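Local structure of redox-sensing transcriptional repressor Rex (Thermus thermophilus, 2DT5) at residues Ala144-Pro149 with Lys155-Leu160. The protein probably represses transcription in response to the cellular NADH/NAD(+) balance, binding DNA through a helix-turn-helix region and carrying NAD in a Rossmann-type domain. The protein carries 1 engineered substitution. Numbering follows the deposited sequence.
Sequences ALLTVP and KAADLL. With NAD (nicotinamide-adenine-dinucleotide), chain L.
Val148 touches both the adenine of NAD and Ala156, with a different methyl for each. CG1 sits directly over one face of the adenine, 3.5 Å from NAD C4A, a snug methyl-on-ring contact. CG2 turns to the helix and meets Ala156 CB at 4.1 Å. With CG1 anti to the carbonyl carbon (chi1 -58°), the branched valine serves both partners. Beyond the amino-bearing edge of the base, and on the same side of its plane as Val148, lies Ala156 CB, 4.2 Å from NAD N6A; a single methyl here lets the helix come close to strand and base. Pro149 CD approaches the adenosine ribose at NAD O4B, 3.5 Å away.

Alternate strand residues face helix 150-163, which runs back almost antiparallel to strand 143-146 (170° between the segment axes). With CG swung opposite the backbone N (chi1 -167°), Leu146 extends its branches to the helix, and CD1 rests on Ala156 CB at 3.7 Å; Ala157 CB lies more loosely beside CD2. At the far end the sizes are reversed: small Ala144 receives the fork of Leu160, whose CD1 comes within 3.6 Å of Ala144 CB. Ile168 packs against Leu146, Ala157 and Leu160, so the second strand of this beta-alpha-beta unit shares the same apolar layer.

No hydrogen bond crosses between strand and helix, a purely apolar face. Polar work falls to the following loop: Val148 O accepts a 2.7 Å hydrogen bond from NAD O3D, and Thr147 OG1 bonds to Gly87 O in the glycine-rich turn, consistent with the Rossmann plan of binding at the strand ends.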
ATOM      1  N   ALA B 144     -16.144  -6.483  -0.693  1.00 28.53           N
ATOM      2  CA  ALA B 144     -16.618  -5.342   0.074  1.00 31.91           C
ATOM      3  C   ALA B 144     -15.459  -4.507   0.594  1.00 31.08           C
ATOM      4  O   ALA B 144     -14.483  -5.051   1.097  1.00 29.92           O
ATOM      5  CB  ALA B 144     -17.490  -5.814   1.254  1.00 28.61           C
ATOM      6  N   LEU B 145     -15.569  -3.187   0.458  1.00 25.67           N
ATOM      7  CA  LEU B 145     -14.553  -2.258   0.971  1.00 26.23           C
ATOM      8  C   LEU B 145     -15.084  -1.827   2.348  1.00 27.53           C
ATOM      9  O   LEU B 145     -16.102  -1.124   2.449  1.00 25.41           O
ATOM     10  CB  LEU B 145     -14.394  -1.043   0.028  1.00 26.16           C
ATOM     11  CG  LEU B 145     -13.444  -1.225  -1.174  1.00 31.90           C
ATOM     12  CD1 LEU B 145     -13.821  -2.461  -1.953  1.00 30.81           C
ATOM     13  CD2 LEU B 145     -13.491   0.012  -2.087  1.00 27.08           C
ATOM     14  N   LEU B 146     -14.410  -2.278   3.400  1.00 24.42           N
ATOM     15  CA  LEU B 146     -14.838  -1.989   4.753  1.00 26.32           C
ATOM     16  C   LEU B 146     -14.199  -0.730   5.300  1.00 26.59           C
ATOM     17  O   LEU B 146     -13.030  -0.722   5.639  1.00 25.56           O
ATOM     18  CB  LEU B 146     -14.515  -3.163   5.683  1.00 27.30           C
ATOM     19  CG  LEU B 146     -15.207  -3.105   7.059  1.00 28.54           C
ATOM     20  CD1 LEU B 146     -16.720  -2.891   6.874  1.00 22.46           C
ATOM     21  CD2 LEU B 146     -14.938  -4.393   7.826  1.00 31.14           C
ATOM     22  N   THR B 147     -15.000   0.322   5.415  1.00 28.19           N
ATOM     23  CA  THR B 147     -14.529   1.605   5.906  1.00 28.82           C
ATOM     24  C   THR B 147     -15.393   2.126   7.069  1.00 33.63           C
ATOM     25  O   THR B 147     -15.858   3.265   7.044  1.00 33.03           O
ATOM     26  CB  THR B 147     -14.519   2.633   4.746  1.00 24.96           C
ATOM     27  OG1 THR B 147     -15.776   2.572   4.058  1.00 22.45           O
ATOM     28  CG2 THR B 147     -13.412   2.280   3.732  1.00 22.33           C
ATOM     29  N   VAL B 148     -15.638   1.271   8.064  1.00 32.55           N
ATOM     30  CA  VAL B 148     -16.392   1.679   9.248  1.00 28.77           C
ATOM     31  C   VAL B 148     -15.353   1.871  10.348  1.00 32.91           C
ATOM     32  O   VAL B 148     -14.221   1.397  10.221  1.00 28.00           O
ATOM     33  CB  VAL B 148     -17.418   0.585   9.706  1.00 31.73           C
ATOM     34  CG1 VAL B 148     -18.389   0.275   8.583  1.00 30.23           C
ATOM     35  CG2 VAL B 148     -16.691  -0.682  10.140  1.00 23.25           C
ATOM     36  N   PRO B 149     -15.705   2.584  11.433  1.00 29.37           N
ATOM     37  CA  PRO B 149     -14.730   2.778  12.514  1.00 32.72           C
ATOM     38  C   PRO B 149     -14.262   1.413  13.049  1.00 31.11           C
ATOM     39  O   PRO B 149     -14.958   0.407  12.890  1.00 34.38           O
ATOM     40  CB  PRO B 149     -15.527   3.551  13.570  1.00 36.83           C
ATOM     41  CG  PRO B 149     -16.536   4.291  12.772  1.00 33.44           C
ATOM     42  CD  PRO B 149     -16.972   3.265  11.742  1.00 35.45           C
ATOM     43  N   LYS B 155     -18.187  -6.694  13.559  1.00 40.92           N
ATOM     44  CA  LYS B 155     -19.601  -6.983  13.378  1.00 43.91           C
ATOM     45  C   LYS B 155     -20.056  -6.646  11.961  1.00 45.87           C
ATOM     46  O   LYS B 155     -20.949  -7.304  11.407  1.00 44.92           O
ATOM     47  CB  LYS B 155     -20.445  -6.232  14.420  1.00 53.33           C
ATOM     48  CG  LYS B 155     -21.933  -6.546  14.307  1.00 62.00           C
ATOM     49  CD  LYS B 155     -22.165  -8.061  14.151  1.00 70.61           C
ATOM     50  CE  LYS B 155     -23.383  -8.362  13.274  1.00 65.69           C
ATOM     51  NZ  LYS B 155     -23.481  -9.801  12.902  1.00 65.55           N
ATOM     52  N   ALA B 156     -19.447  -5.624  11.363  1.00 42.50           N
ATOM     53  CA  ALA B 156     -19.805  -5.280   9.991  1.00 38.38           C
ATOM     54  C   ALA B 156     -19.357  -6.450   9.109  1.00 30.78           C
ATOM     55  O   ALA B 156     -20.083  -6.888   8.199  1.00 32.66           O
ATOM     56  CB  ALA B 156     -19.099  -3.978   9.557  1.00 38.12           C
ATOM     57  N   ALA B 157     -18.161  -6.957   9.387  1.00 31.39           N
ATOM     58  CA  ALA B 157     -17.605  -8.077   8.624  1.00 35.78           C
ATOM     59  C   ALA B 157     -18.498  -9.311   8.774  1.00 37.62           C
ATOM     60  O   ALA B 157     -18.747 -10.020   7.796  1.00 43.24           O
ATOM     61  CB  ALA B 157     -16.190  -8.391   9.104  1.00 26.08           C
ATOM     62  N   ASP B 158     -18.975  -9.559   9.998  1.00 38.87           N
ATOM     63  CA  ASP B 158     -19.855 -10.697  10.276  1.00 39.32           C
ATOM     64  C   ASP B 158     -21.090 -10.592   9.399  1.00 36.74           C
ATOM     65  O   ASP B 158     -21.533 -11.576   8.794  1.00 40.67           O
ATOM     66  CB  ASP B 158     -20.267 -10.691  11.748  1.00 44.67           C
ATOM     67  CG  ASP B 158     -19.106 -10.983  12.676  1.00 46.05           C
ATOM     68  OD1 ASP B 158     -19.222 -10.687  13.887  1.00 53.26           O
ATOM     69  OD2 ASP B 158     -18.080 -11.519  12.202  1.00 50.40           O
ATOM     70  N   LEU B 159     -21.646  -9.390   9.324  1.00 34.38           N
ATOM     71  CA  LEU B 159     -22.813  -9.153   8.492  1.00 32.64           C
ATOM     72  C   LEU B 159     -22.505  -9.416   7.016  1.00 35.42           C
ATOM     73  O   LEU B 159     -23.345  -9.936   6.281  1.00 37.28           O
ATOM     74  CB  LEU B 159     -23.304  -7.717   8.671  1.00 33.30           C
ATOM     75  CG  LEU B 159     -23.937  -7.425  10.036  1.00 44.54           C
ATOM     76  CD1 LEU B 159     -24.301  -5.936  10.161  1.00 42.12           C
ATOM     77  CD2 LEU B 159     -25.182  -8.303  10.196  1.00 41.97           C
ATOM     78  N   LEU B 160     -21.298  -9.049   6.584  1.00 36.77           N
ATOM     79  CA  LEU B 160     -20.888  -9.258   5.198  1.00 36.78           C
ATOM     80  C   LEU B 160     -20.749 -10.748   4.923  1.00 34.86           C
ATOM     81  O   LEU B 160     -21.204 -11.244   3.894  1.00 34.46           O
ATOM     82  CB  LEU B 160     -19.561  -8.530   4.908  1.00 26.50           C
ATOM     83  CG  LEU B 160     -19.753  -7.032   4.630  1.00 34.67           C
ATOM     84  CD1 LEU B 160     -18.425  -6.285   4.708  1.00 27.65           C
ATOM     85  CD2 LEU B 160     -20.398  -6.864   3.262  1.00 29.57           C
TER
HETATM   86  PA  NAD L 302     -16.184   8.222   9.657  1.00 32.75           P
HETATM   87  O1A NAD L 302     -16.144   9.494   8.874  1.00 31.61           O
HETATM   88  O2A NAD L 302     -16.504   8.264  11.120  1.00 36.83           O
HETATM   89  O5B NAD L 302     -17.185   7.305   8.891  1.00 26.24           O
HETATM   90  C5B NAD L 302     -17.529   5.968   9.335  1.00 29.88           C
HETATM   91  C4B NAD L 302     -18.875   5.659   8.730  1.00 29.10           C
HETATM   92  O4B NAD L 302     -19.160   4.293   9.180  1.00 34.36           O
HETATM   93  C3B NAD L 302     -20.102   6.491   9.272  1.00 34.27           C
HETATM   94  O3B NAD L 302     -20.807   7.099   8.145  1.00 26.39           O
HETATM   95  C2B NAD L 302     -20.974   5.488  10.024  1.00 33.57           C
HETATM   96  O2B NAD L 302     -22.330   5.726  10.062  1.00 34.61           O
HETATM   97  C1B NAD L 302     -20.558   4.207   9.307  1.00 35.22           C
HETATM   98  N9A NAD L 302     -20.794   3.010  10.069  1.00 35.39           N
HETATM   99  C8A NAD L 302     -20.596   2.661  11.412  1.00 30.48           C
HETATM  100  N7A NAD L 302     -20.954   1.419  11.682  1.00 31.22           N
HETATM  101  C5A NAD L 302     -21.414   0.875  10.537  1.00 35.11           C
HETATM  102  C6A NAD L 302     -21.946  -0.453  10.194  1.00 44.14           C
HETATM  103  N6A NAD L 302     -22.063  -1.418  11.078  1.00 44.72           N
HETATM  104  N1A NAD L 302     -22.316  -0.608   8.855  1.00 40.14           N
HETATM  105  C2A NAD L 302     -22.224   0.340   7.899  1.00 38.09           C
HETATM  106  N3A NAD L 302     -21.725   1.620   8.179  1.00 36.20           N
HETATM  107  C4A NAD L 302     -21.337   1.845   9.510  1.00 32.86           C
HETATM  108  O3  NAD L 302     -14.774   7.473   9.512  1.00 31.69           O
HETATM  109  PN  NAD L 302     -13.549   7.650   8.422  1.00 29.21           P
HETATM  110  O1N NAD L 302     -12.673   8.755   8.855  1.00 29.94           O
HETATM  111  O2N NAD L 302     -14.201   7.710   7.080  1.00 27.42           O
HETATM  112  O5D NAD L 302     -12.754   6.265   8.671  1.00 30.93           O
HETATM  113  C5D NAD L 302     -13.372   4.990   8.326  1.00 25.21           C
HETATM  114  C4D NAD L 302     -12.435   3.888   8.650  1.00 29.45           C
HETATM  115  O4D NAD L 302     -11.181   4.058   7.832  1.00 28.36           O
HETATM  116  C3D NAD L 302     -11.918   3.872  10.151  1.00 27.44           C
HETATM  117  O3D NAD L 302     -11.805   2.511  10.622  1.00 34.58           O
HETATM  118  C2D NAD L 302     -10.546   4.508  10.026  1.00 24.07           C
HETATM  119  O2D NAD L 302      -9.702   4.281  11.104  1.00 30.78           O
HETATM  120  C1D NAD L 302     -10.056   3.872   8.676  1.00 29.64           C
HETATM  121  N1N NAD L 302      -8.820   4.544   8.194  1.00 31.73           N
HETATM  122  C2N NAD L 302      -7.928   3.705   7.470  1.00 32.70           C
HETATM  123  C3N NAD L 302      -6.973   4.178   6.684  1.00 28.93           C
HETATM  124  C7N NAD L 302      -6.041   3.232   5.989  1.00 32.65           C
HETATM  125  O7N NAD L 302      -5.010   3.705   5.465  1.00 29.94           O
HETATM  126  N7N NAD L 302      -6.324   1.916   6.000  1.00 27.50           N
HETATM  127  C4N NAD L 302      -6.785   5.680   6.488  1.00 31.92           C
HETATM  128  C5N NAD L 302      -8.139   6.354   6.604  1.00 33.45           C
HETATM  129  C6N NAD L 302      -8.935   5.926   7.693  1.00 29.77           C